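Local coordinates for decapping and exoribonuclease protein 1 (Kluyveromyces lactis, PDB 4GPS) that removes NAD caps from the 5' ends of RNAs, hydrolyses methylguanosine caps and degrades RNA as a metal-dependent 5'-3' exoribonuclease, at residues Glu88-Ser93 / Leu102-Ser107; Arg108-Arg113 / Asp282-Leu287; His258-Ser263 / Gln278-Ser283; Asp289-Ile294 / Leu321-Leu326. All blocks are in the same frame, centred on the assembly; numbering follows the deposited sequence.

Interaction 1 (Glu88-Ser93 / Leu102-Ser107); sequences EVHNCS and LWNEAS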
# COMPACT_ATOMS: atom_id res chain seq x y z
N GLU A 88 -11.07 2.70 9.54
CA GLU A 88 -10.70 4.05 9.16
C GLU A 88 -11.01 4.91 10.38
O GLU A 88 -12.13 4.89 10.86
CB GLU A 88 -11.54 4.56 8.00
CG GLU A 88 -11.16 6.02 7.69
CD GLU A 88 -11.83 6.58 6.47
OE1 GLU A 88 -12.88 7.23 6.60
OE2 GLU A 88 -11.32 6.37 5.38
N VAL A 89 -10.04 5.65 10.89
CA VAL A 89 -10.27 6.49 12.06
C VAL A 89 -10.41 7.98 11.70
O VAL A 89 -10.98 8.74 12.45
CB VAL A 89 -9.15 6.28 13.13
CG1 VAL A 89 -9.14 4.81 13.61
CG2 VAL A 89 -7.80 6.66 12.55
N HIS A 90 -9.87 8.40 10.56
CA HIS A 90 -9.99 9.79 10.10
C HIS A 90 -9.77 9.76 8.59
O HIS A 90 -9.28 8.76 8.06
CB HIS A 90 -8.89 10.68 10.69
CG HIS A 90 -9.06 10.98 12.14
ND1 HIS A 90 -9.98 11.89 12.61
CD2 HIS A 90 -8.42 10.49 13.23
CE1 HIS A 90 -9.91 11.95 13.93
NE2 HIS A 90 -8.97 11.11 14.33
N ASN A 91 -10.16 10.83 7.91
CA ASN A 91 -9.89 10.97 6.51
C ASN A 91 -9.76 12.46 6.28
O ASN A 91 -10.16 13.24 7.13
CB ASN A 91 -10.98 10.35 5.64
CG ASN A 91 -12.31 10.95 5.88
OD1 ASN A 91 -12.54 12.13 5.60
ND2 ASN A 91 -13.24 10.15 6.38
N CYS A 92 -9.13 12.86 5.18
CA CYS A 92 -8.99 14.28 4.92
C CYS A 92 -8.60 14.55 3.49
O CYS A 92 -7.93 13.74 2.86
CB CYS A 92 -7.97 14.92 5.84
SG CYS A 92 -6.31 14.33 5.60
N SER A 93 -9.06 15.68 2.98
CA SER A 93 -8.70 16.08 1.64
C SER A 93 -7.74 17.25 1.81
O SER A 93 -7.90 18.12 2.67
CB SER A 93 -9.94 16.45 0.82
OG SER A 93 -10.84 17.21 1.57
N LEU A 102 -8.92 19.42 4.97
CA LEU A 102 -10.29 19.41 5.45
C LEU A 102 -10.49 18.02 6.03
O LEU A 102 -10.38 17.02 5.31
CB LEU A 102 -11.27 19.67 4.30
CG LEU A 102 -11.00 20.98 3.57
CD1 LEU A 102 -12.00 21.15 2.45
CD2 LEU A 102 -11.09 22.13 4.55
N TRP A 103 -10.78 17.94 7.32
CA TRP A 103 -10.96 16.65 7.95
C TRP A 103 -12.36 16.08 7.98
O TRP A 103 -13.35 16.82 8.09
CB TRP A 103 -10.47 16.69 9.41
CG TRP A 103 -9.00 16.93 9.55
CD1 TRP A 103 -8.38 18.14 9.58
CD2 TRP A 103 -7.97 15.94 9.61
NE1 TRP A 103 -7.02 17.96 9.66
CE2 TRP A 103 -6.74 16.62 9.68
CE3 TRP A 103 -7.97 14.53 9.61
CZ2 TRP A 103 -5.52 15.94 9.75
CZ3 TRP A 103 -6.77 13.87 9.67
CH2 TRP A 103 -5.55 14.57 9.75
N ASN A 104 -12.41 14.76 7.87
CA ASN A 104 -13.63 13.99 7.97
C ASN A 104 -14.90 14.52 7.29
O ASN A 104 -14.96 14.56 6.07
CB ASN A 104 -13.86 13.71 9.47
CG ASN A 104 -12.66 12.99 10.10
OD1 ASN A 104 -12.21 11.96 9.58
ND2 ASN A 104 -12.14 13.53 11.19
N GLU A 105 -15.90 14.91 8.07
CA GLU A 105 -17.16 15.42 7.50
C GLU A 105 -16.94 16.65 6.61
O GLU A 105 -17.81 17.02 5.83
CB GLU A 105 -18.17 15.77 8.62
CG GLU A 105 -17.62 16.70 9.69
CD GLU A 105 -18.67 17.15 10.71
OE1 GLU A 105 -19.21 18.28 10.58
OE2 GLU A 105 -18.97 16.37 11.65
N ALA A 106 -15.76 17.25 6.70
CA ALA A 106 -15.45 18.41 5.89
C ALA A 106 -14.69 18.05 4.62
O ALA A 106 -14.58 18.89 3.72
CB ALA A 106 -14.63 19.43 6.70
N SER A 107 -14.15 16.83 4.54
CA SER A 107 -13.39 16.43 3.35
C SER A 107 -14.27 16.14 2.12
O SER A 107 -15.47 15.82 2.24
CB SER A 107 -12.53 15.20 3.65
OG SER A 107 -13.35 14.05 3.81
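Asn104 turns both ends of its amide to use against His90 and Asn91. Its ND2 donates to His90 ND1 at 3.1 Å, a nearly straight bond (168°) that lies in the plane of the imidazole, while OD1 accepts the backbone N of Asn91 at 2.9 Å. The backbone joins in as well: Asn104 N gives its proton to Asn91 O at 2.8 Å. Without that amide, as with an alanine here, His90 ND1 and the N-H of Asn91 would probably both lose their partners and the imidazole would be freer to turn. The pairing belongs to the beta hairpin of strands 86-95 and 100-103, where Ser93 and Leu102 form an antiparallel hydrogen-bonded pair, N to O in both directions, and Cys92 and Trp103 the adjoining non-hydrogen-bonded pair. From there Cys92 lays its sulfur over the indole, SG lying 4.2 Å from the centroid of the six-membered ring of Trp103 and 13° off its normal. The edge of the same indole points at the face of His90, planes 84° apart. The buried Asn91 side chain reaches Ser107 with OD1, 2.7 Å from OG, and its ND2 donates to Glu88 OE1 at 3.0 Å. Ser107 OG also lies near Asn104 O and is bonded to Lys109 NZ; Ser93 OG accepts a hydrogen bond from the backbone N of Arg108.

Interaction 2 (Arg108-Arg113 / Asp282-Leu287); sequences RKPRLR and DSINTL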
# COMPACT_ATOMS: atom_id res chain seq x y z
N ARG A 108 -13.65 16.28 0.96
CA ARG A 108 -14.35 16.02 -0.31
C ARG A 108 -13.80 14.70 -0.83
O ARG A 108 -12.61 14.58 -1.10
CB ARG A 108 -14.07 17.13 -1.33
CG ARG A 108 -14.46 18.52 -0.83
CD ARG A 108 -13.68 19.59 -1.56
NE ARG A 108 -13.59 20.81 -0.77
CZ ARG A 108 -12.63 21.72 -0.91
NH1 ARG A 108 -11.68 21.52 -1.82
NH2 ARG A 108 -12.60 22.81 -0.14
N LYS A 109 -14.68 13.71 -0.95
CA LYS A 109 -14.27 12.40 -1.42
C LYS A 109 -14.31 12.34 -2.94
O LYS A 109 -15.31 12.65 -3.55
CB LYS A 109 -15.20 11.33 -0.84
CG LYS A 109 -15.86 11.69 0.50
CD LYS A 109 -14.92 11.54 1.67
CE LYS A 109 -15.68 11.51 3.00
NZ LYS A 109 -16.17 12.84 3.49
N PRO A 110 -13.20 11.95 -3.58
CA PRO A 110 -13.19 11.88 -5.05
C PRO A 110 -14.21 10.80 -5.48
O PRO A 110 -14.16 9.66 -5.01
CB PRO A 110 -11.75 11.48 -5.40
CG PRO A 110 -10.97 11.85 -4.19
CD PRO A 110 -11.91 11.52 -3.03
N ARG A 111 -15.13 11.17 -6.36
CA ARG A 111 -16.13 10.23 -6.80
C ARG A 111 -15.74 9.50 -8.06
O ARG A 111 -15.29 10.09 -9.02
CB ARG A 111 -17.47 10.96 -7.01
CG ARG A 111 -18.02 11.65 -5.76
CD ARG A 111 -19.02 12.79 -6.08
NE ARG A 111 -20.20 12.31 -6.80
CZ ARG A 111 -21.27 11.74 -6.23
NH1 ARG A 111 -21.34 11.56 -4.91
NH2 ARG A 111 -22.26 11.32 -7.00
N LEU A 112 -15.88 8.19 -8.04
CA LEU A 112 -15.63 7.38 -9.21
C LEU A 112 -16.84 7.71 -10.09
O LEU A 112 -17.99 7.71 -9.61
CB LEU A 112 -15.65 5.90 -8.83
CG LEU A 112 -15.32 4.90 -9.93
CD1 LEU A 112 -13.83 5.04 -10.34
CD2 LEU A 112 -15.61 3.49 -9.43
N ARG A 113 -16.61 7.99 -11.37
CA ARG A 113 -17.70 8.33 -12.28
C ARG A 113 -18.88 7.38 -12.21
O ARG A 113 -18.70 6.17 -12.12
CB ARG A 113 -17.18 8.39 -13.69
CG ARG A 113 -16.39 9.63 -13.92
CD ARG A 113 -17.00 10.38 -15.05
NE ARG A 113 -16.04 10.49 -16.13
CZ ARG A 113 -16.40 10.51 -17.41
NH1 ARG A 113 -17.68 10.41 -17.72
NH2 ARG A 113 -15.47 10.60 -18.36
N ASP A 282 -7.84 6.91 -4.36
CA ASP A 282 -8.15 7.53 -5.63
C ASP A 282 -9.59 7.92 -5.76
O ASP A 282 -9.90 8.95 -6.35
CB ASP A 282 -7.85 6.59 -6.79
CG ASP A 282 -6.42 6.18 -6.87
OD1 ASP A 282 -5.53 6.99 -6.51
OD2 ASP A 282 -6.19 5.03 -7.30
N SER A 283 -10.48 7.11 -5.19
CA SER A 283 -11.88 7.43 -5.34
C SER A 283 -12.77 6.55 -4.53
O SER A 283 -12.32 5.57 -3.93
CB SER A 283 -12.29 7.23 -6.80
OG SER A 283 -12.31 5.83 -7.12
N ILE A 284 -14.06 6.90 -4.54
CA ILE A 284 -15.08 6.10 -3.88
C ILE A 284 -16.08 5.69 -4.94
O ILE A 284 -16.40 6.48 -5.84
CB ILE A 284 -15.91 6.85 -2.83
CG1 ILE A 284 -15.04 7.33 -1.68
CG2 ILE A 284 -16.94 5.89 -2.24
CD1 ILE A 284 -14.32 8.63 -1.96
N ASN A 285 -16.54 4.45 -4.86
CA ASN A 285 -17.57 3.95 -5.75
C ASN A 285 -18.85 4.37 -4.99
O ASN A 285 -19.20 3.78 -3.95
CB ASN A 285 -17.50 2.42 -5.84
CG ASN A 285 -18.61 1.85 -6.69
OD1 ASN A 285 -19.77 2.28 -6.61
ND2 ASN A 285 -18.26 0.88 -7.52
N THR A 286 -19.53 5.40 -5.49
CA THR A 286 -20.73 5.90 -4.82
C THR A 286 -21.91 4.91 -4.67
O THR A 286 -22.71 5.02 -3.74
CB THR A 286 -21.19 7.17 -5.52
OG1 THR A 286 -21.18 6.94 -6.93
CG2 THR A 286 -20.26 8.33 -5.17
N LEU A 287 -22.03 3.94 -5.58
CA LEU A 287 -23.08 2.95 -5.48
C LEU A 287 -22.82 1.96 -4.33
O LEU A 287 -23.74 1.47 -3.68
CB LEU A 287 -23.21 2.13 -6.77
CG LEU A 287 -23.52 2.78 -8.12
CD1 LEU A 287 -23.76 1.67 -9.15
CD2 LEU A 287 -24.74 3.69 -7.99
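Next to the metal site, where strand 273-285 carries the metal ligand Asp282, the loop 108-113 leading into helix 114-122 lies against the strand's last residues through a single backbone bridge between Arg111 and Ile284. Pro110 O accepts the N of Ile284 at 2.8 Å, and Ile284 O in turn accepts the N of Leu112 at 2.8 Å (162°). Pro110 also rests its ring on the strand, with CB 3.3 Å from Asp282 O and CD 3.9 Å from Ile284 CD1. Leu112 points at the strand; with CG anti to the backbone N (chi1 -176°), CD1 is carried to 3.6 Å from Ser283 OG and CD2 to the flank of Asn285. Ser283 OG is hydrogen-bonded to Thr292 O of the next strand. Arg111 heads the other way, yet its bent chain brings one guanidinium face under the methyl of Thr286, CG2 lying 3.4 Å from NH1. Since the two bonds across the contact join backbone atoms, and the side chains add van der Waals contact and no side-chain hydrogen bond across it, the loop's hold on the strand does not draw on the carboxylate of Asp282, whose OD2 accepts the N of Ile294.

Interaction 3 (His258-Ser263 / Gln278-Ser283); sequences HELYYS and QAEMDS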
# COMPACT_ATOMS: atom_id res chain seq x y z
N HIS A 258 -4.71 21.31 -7.71
CA HIS A 258 -5.40 20.04 -7.54
C HIS A 258 -5.79 19.71 -6.10
O HIS A 258 -5.89 20.60 -5.24
CB HIS A 258 -4.55 18.90 -8.13
CG HIS A 258 -4.67 18.76 -9.62
ND1 HIS A 258 -4.11 17.71 -10.31
CD2 HIS A 258 -5.30 19.52 -10.54
CE1 HIS A 258 -4.40 17.83 -11.60
NE2 HIS A 258 -5.12 18.92 -11.76
N GLU A 259 -5.99 18.42 -5.83
CA GLU A 259 -6.42 17.96 -4.50
C GLU A 259 -6.15 16.46 -4.29
O GLU A 259 -6.21 15.66 -5.22
CB GLU A 259 -7.92 18.26 -4.36
CG GLU A 259 -8.52 18.07 -2.99
CD GLU A 259 -9.97 18.57 -2.93
OE1 GLU A 259 -10.64 18.38 -1.89
OE2 GLU A 259 -10.45 19.16 -3.93
N LEU A 260 -5.84 16.08 -3.05
CA LEU A 260 -5.56 14.70 -2.70
C LEU A 260 -6.45 14.24 -1.54
O LEU A 260 -6.86 15.04 -0.69
CB LEU A 260 -4.08 14.56 -2.33
CG LEU A 260 -3.15 14.92 -3.48
CD1 LEU A 260 -1.77 15.23 -2.97
CD2 LEU A 260 -3.13 13.79 -4.50
N TYR A 261 -6.74 12.95 -1.49
CA TYR A 261 -7.59 12.43 -0.43
C TYR A 261 -6.90 11.27 0.32
O TYR A 261 -6.31 10.37 -0.28
CB TYR A 261 -8.92 11.97 -1.03
CG TYR A 261 -9.91 11.50 0.01
CD1 TYR A 261 -10.71 12.41 0.72
CD2 TYR A 261 -10.03 10.14 0.30
CE1 TYR A 261 -11.60 11.96 1.68
CE2 TYR A 261 -10.92 9.69 1.26
CZ TYR A 261 -11.69 10.59 1.95
OH TYR A 261 -12.54 10.11 2.91
N TYR A 262 -6.97 11.31 1.65
CA TYR A 262 -6.31 10.31 2.47
C TYR A 262 -7.21 9.67 3.53
O TYR A 262 -8.03 10.33 4.19
CB TYR A 262 -5.15 10.96 3.21
CG TYR A 262 -4.10 11.58 2.34
CD1 TYR A 262 -3.13 10.79 1.70
CD2 TYR A 262 -4.03 12.97 2.20
CE1 TYR A 262 -2.10 11.37 0.95
CE2 TYR A 262 -3.01 13.56 1.45
CZ TYR A 262 -2.05 12.76 0.84
OH TYR A 262 -1.01 13.35 0.17
N SER A 263 -7.02 8.37 3.70
CA SER A 263 -7.76 7.62 4.69
C SER A 263 -6.71 7.26 5.72
O SER A 263 -5.64 6.78 5.37
CB SER A 263 -8.35 6.36 4.08
OG SER A 263 -8.94 5.52 5.06
N GLN A 278 -1.43 5.92 6.84
CA GLN A 278 -2.02 6.94 5.98
C GLN A 278 -2.01 6.44 4.52
O GLN A 278 -0.96 6.07 3.99
CB GLN A 278 -1.24 8.25 6.08
CG GLN A 278 -1.83 9.35 5.20
CD GLN A 278 -1.07 10.68 5.31
OE1 GLN A 278 -0.59 11.24 4.31
NE2 GLN A 278 -0.95 11.20 6.54
N ALA A 279 -3.17 6.41 3.87
CA ALA A 279 -3.23 5.94 2.48
C ALA A 279 -3.98 6.91 1.60
O ALA A 279 -5.00 7.46 1.99
CB ALA A 279 -3.93 4.56 2.42
N GLU A 280 -3.46 7.14 0.41
CA GLU A 280 -4.16 8.02 -0.50
C GLU A 280 -5.15 7.13 -1.24
O GLU A 280 -4.76 6.07 -1.76
CB GLU A 280 -3.18 8.67 -1.48
CG GLU A 280 -3.89 9.20 -2.74
CD GLU A 280 -2.96 9.95 -3.68
OE1 GLU A 280 -3.47 10.45 -4.72
OE2 GLU A 280 -1.75 10.06 -3.38
N MET A 281 -6.42 7.56 -1.28
CA MET A 281 -7.48 6.83 -1.96
C MET A 281 -7.82 7.61 -3.22
O MET A 281 -8.06 8.81 -3.16
CB MET A 281 -8.73 6.74 -1.09
CG MET A 281 -8.45 6.19 0.30
SD MET A 281 -8.10 4.36 0.38
CE MET A 281 -6.36 4.36 0.15
N ASP A 282 -7.84 6.91 -4.36
CA ASP A 282 -8.15 7.53 -5.63
C ASP A 282 -9.59 7.92 -5.76
O ASP A 282 -9.90 8.95 -6.35
CB ASP A 282 -7.85 6.59 -6.79
CG ASP A 282 -6.42 6.18 -6.87
OD1 ASP A 282 -5.53 6.99 -6.51
OD2 ASP A 282 -6.19 5.03 -7.30
N SER A 283 -10.48 7.11 -5.19
CA SER A 283 -11.88 7.43 -5.34
C SER A 283 -12.77 6.55 -4.53
O SER A 283 -12.32 5.57 -3.93
CB SER A 283 -12.29 7.23 -6.80
OG SER A 283 -12.31 5.83 -7.12
O HOH W 1 -6.73 11.16 -3.96
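Tyr262 and Glu280 face each other as a non-hydrogen-bonded pair of the antiparallel beta hairpin 259-268/273-285, in the nuclease core that carries the active-site acids. The strand axes are inclined at 141°, so the pairing is strongly twisted; Ser263 and Ala279 exchange two backbone bonds, and farther on Met281 N donates to Tyr261 O at 3.0 Å. On one face of the hairpin the phenol of Tyr262 lies between Gln278 and Glu280. Gln278, fully extended from CG, sets OE1 over one face of the ring near its rim, 3.7 Å from Tyr262 CD1, with ring and amide planes 55° apart. This buried OE1 has no hydrogen-bonding partner in the model. Glu280, a probable substrate-binding residue, brings CB to 3.8 Å from Tyr262 CE1, and its carboxylate plane is turned 70° from the phenol. Its chain also stays extended, which carries OE1 to Leu260, 3.4 Å from CD2. On the opposite face Met281 bends at chi2 and chi3. Its CB meets the edge of the Tyr261 ring in plane, 3.9 Å from CD2, and its CG meets Ser263 CB at 3.8 Å. Tyr261 lies on this side by the alternation of the strand, with CG anti to its backbone N; its hydroxyl pairs with that of Tyr291, while Ser263 OG bonds to Glu88. Where the strands diverge, a water takes the N-H of Tyr261, donates to Met281 O at 2.8 Å and reaches Glu280 OE1 in a weak bond of 3.4 Å.

Interaction 4 (Asp289-Ile294 / Leu321-Leu326); sequences DTYTEI and LPKSDL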
# COMPACT_ATOMS: atom_id res chain seq x y z
N ASP A 289 -20.35 2.57 -1.84
CA ASP A 289 -19.69 3.26 -0.73
C ASP A 289 -18.39 2.55 -0.33
O ASP A 289 -18.09 2.33 0.85
CB ASP A 289 -20.61 3.36 0.49
CG ASP A 289 -20.06 4.32 1.52
OD1 ASP A 289 -19.55 5.39 1.10
OD2 ASP A 289 -20.14 4.02 2.73
N THR A 290 -17.60 2.22 -1.34
CA THR A 290 -16.38 1.49 -1.16
C THR A 290 -15.22 2.18 -1.86
O THR A 290 -15.30 2.54 -3.04
CB THR A 290 -16.58 0.06 -1.75
OG1 THR A 290 -17.60 -0.63 -1.01
CG2 THR A 290 -15.27 -0.74 -1.76
N TYR A 291 -14.15 2.41 -1.12
CA TYR A 291 -12.99 3.01 -1.76
C TYR A 291 -12.60 2.11 -2.94
O TYR A 291 -12.70 0.88 -2.85
CB TYR A 291 -11.83 3.09 -0.77
CG TYR A 291 -12.01 4.15 0.26
CD1 TYR A 291 -12.35 5.46 -0.11
CD2 TYR A 291 -11.80 3.87 1.62
CE1 TYR A 291 -12.45 6.48 0.83
CE2 TYR A 291 -11.90 4.88 2.58
CZ TYR A 291 -12.22 6.18 2.18
OH TYR A 291 -12.26 7.16 3.13
N THR A 292 -12.16 2.73 -4.03
CA THR A 292 -11.77 2.02 -5.25
C THR A 292 -10.40 2.57 -5.73
O THR A 292 -10.28 3.74 -6.09
CB THR A 292 -12.86 2.22 -6.32
OG1 THR A 292 -14.09 1.69 -5.81
CG2 THR A 292 -12.48 1.53 -7.67
N GLU A 293 -9.39 1.71 -5.68
CA GLU A 293 -8.03 2.06 -6.07
C GLU A 293 -7.84 1.65 -7.53
O GLU A 293 -8.06 0.50 -7.91
CB GLU A 293 -7.02 1.35 -5.14
CG GLU A 293 -7.42 1.45 -3.67
CD GLU A 293 -6.25 1.51 -2.72
OE1 GLU A 293 -5.34 2.32 -2.97
OE2 GLU A 293 -6.24 0.77 -1.72
N ILE A 294 -7.45 2.64 -8.32
CA ILE A 294 -7.27 2.52 -9.76
C ILE A 294 -5.83 2.18 -10.16
O ILE A 294 -4.87 2.83 -9.74
CB ILE A 294 -7.72 3.85 -10.39
CG1 ILE A 294 -9.18 4.10 -9.97
CG2 ILE A 294 -7.52 3.84 -11.93
CD1 ILE A 294 -9.75 5.37 -10.48
N LEU A 321 -6.13 -2.22 4.13
CA LEU A 321 -7.27 -1.34 4.44
C LEU A 321 -8.47 -2.14 4.91
O LEU A 321 -8.58 -3.35 4.69
CB LEU A 321 -7.69 -0.55 3.20
CG LEU A 321 -6.57 0.22 2.52
CD1 LEU A 321 -7.08 0.81 1.23
CD2 LEU A 321 -6.07 1.31 3.45
N PRO A 322 -9.40 -1.46 5.58
CA PRO A 322 -10.63 -2.07 6.09
C PRO A 322 -11.54 -2.56 4.93
O PRO A 322 -11.91 -3.73 4.88
CB PRO A 322 -11.29 -0.93 6.85
CG PRO A 322 -10.14 -0.09 7.28
CD PRO A 322 -9.19 -0.12 6.14
N LYS A 323 -11.87 -1.67 4.01
CA LYS A 323 -12.76 -1.97 2.87
C LYS A 323 -12.13 -1.31 1.66
O LYS A 323 -11.77 -0.15 1.73
CB LYS A 323 -14.15 -1.33 3.07
CG LYS A 323 -14.12 0.26 2.85
CD LYS A 323 -15.42 1.08 3.17
CE LYS A 323 -15.16 2.61 2.99
NZ LYS A 323 -16.36 3.52 3.15
N SER A 324 -12.01 -2.01 0.54
CA SER A 324 -11.40 -1.37 -0.62
C SER A 324 -11.41 -2.29 -1.80
O SER A 324 -11.06 -3.45 -1.69
CB SER A 324 -9.96 -0.98 -0.30
OG SER A 324 -9.29 -0.54 -1.45
N ASP A 325 -11.83 -1.78 -2.95
CA ASP A 325 -11.82 -2.61 -4.15
C ASP A 325 -10.80 -2.07 -5.12
O ASP A 325 -10.32 -0.93 -4.98
CB ASP A 325 -13.20 -2.65 -4.81
CG ASP A 325 -14.18 -3.54 -4.05
OD1 ASP A 325 -13.73 -4.42 -3.28
OD2 ASP A 325 -15.40 -3.37 -4.23
N LEU A 326 -10.45 -2.89 -6.10
CA LEU A 326 -9.52 -2.49 -7.13
C LEU A 326 -10.27 -2.39 -8.43
O LEU A 326 -11.22 -3.13 -8.66
CB LEU A 326 -8.41 -3.52 -7.28
CG LEU A 326 -7.34 -3.53 -6.21
CD1 LEU A 326 -6.59 -4.85 -6.21
CD2 LEU A 326 -6.40 -2.42 -6.47
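Strand segments 290-294 and 325-326 run parallel, bridged at Thr292 with Asp325 and at Glu293 with Leu326, by bonds from Asp325 N to Tyr291 O (2.8 Å, 173°) and from Glu293 N to Asp325 O (2.9 Å). At the exposed end Lys323 stretches out straight beyond CG and brings its ammonium to the start of strand 290-297. NZ donates to Asp289 O at 3.1 Å from above the carbonyl plane, makes a long salt bridge to OD2 of Asp289, and stands over the face of Tyr291, 4.9 Å from the ring centroid and 18° off its normal. The phenol hydroxyl is hydrogen-bonded to Glu88. On the other side of the strand, Thr290 CG2 touches the carboxylate of Asp325, 3.6 Å from OD2, which pairs with Lys345. Glu293 is buried. With CG anti to the carbonyl carbon and a bend at chi2, its carboxylate turns back along the neighbouring chain, where OE2 receives a weak bond from Ser324 OG at 3.3 Å and lies against Leu321 CD1. Arg182 salt-bridges the same OE2. A glutamine in its place would probably leave Arg182 without its countercharge. Strand 290-297, helix 305-319 and strand 325-331 form a beta-alpha-beta unit of the PD-(D/E)XK nuclease fold, and its first strand supplies the metal ligands Glu293 and Ile294.

How the interactions relate
Along the chain interaction 1 closes first and interaction 4 comes last, while interactions 2 and 3 end on the same strand, 273-285, and share Asp282 and Ser283. Their centres lie 10 to 16 Å apart. Strand order ties them together: 100-103 pairs with 86-95, then come 259-268, 273-285, 290-297 and 325-331. Cys92 O to Tyr262 N (2.9 Å) joins interactions 1 and 3, and Ser283 O to Thr292 N (2.9 Å) joins interactions 2 and 3 to interaction 4. Glu88 links interaction 1 to Ser263 and Tyr291. Metal ligands Asp282, Glu293 and Ile294 thus sit on two adjacent central strands, with the hairpin of interaction 1 at the outer end.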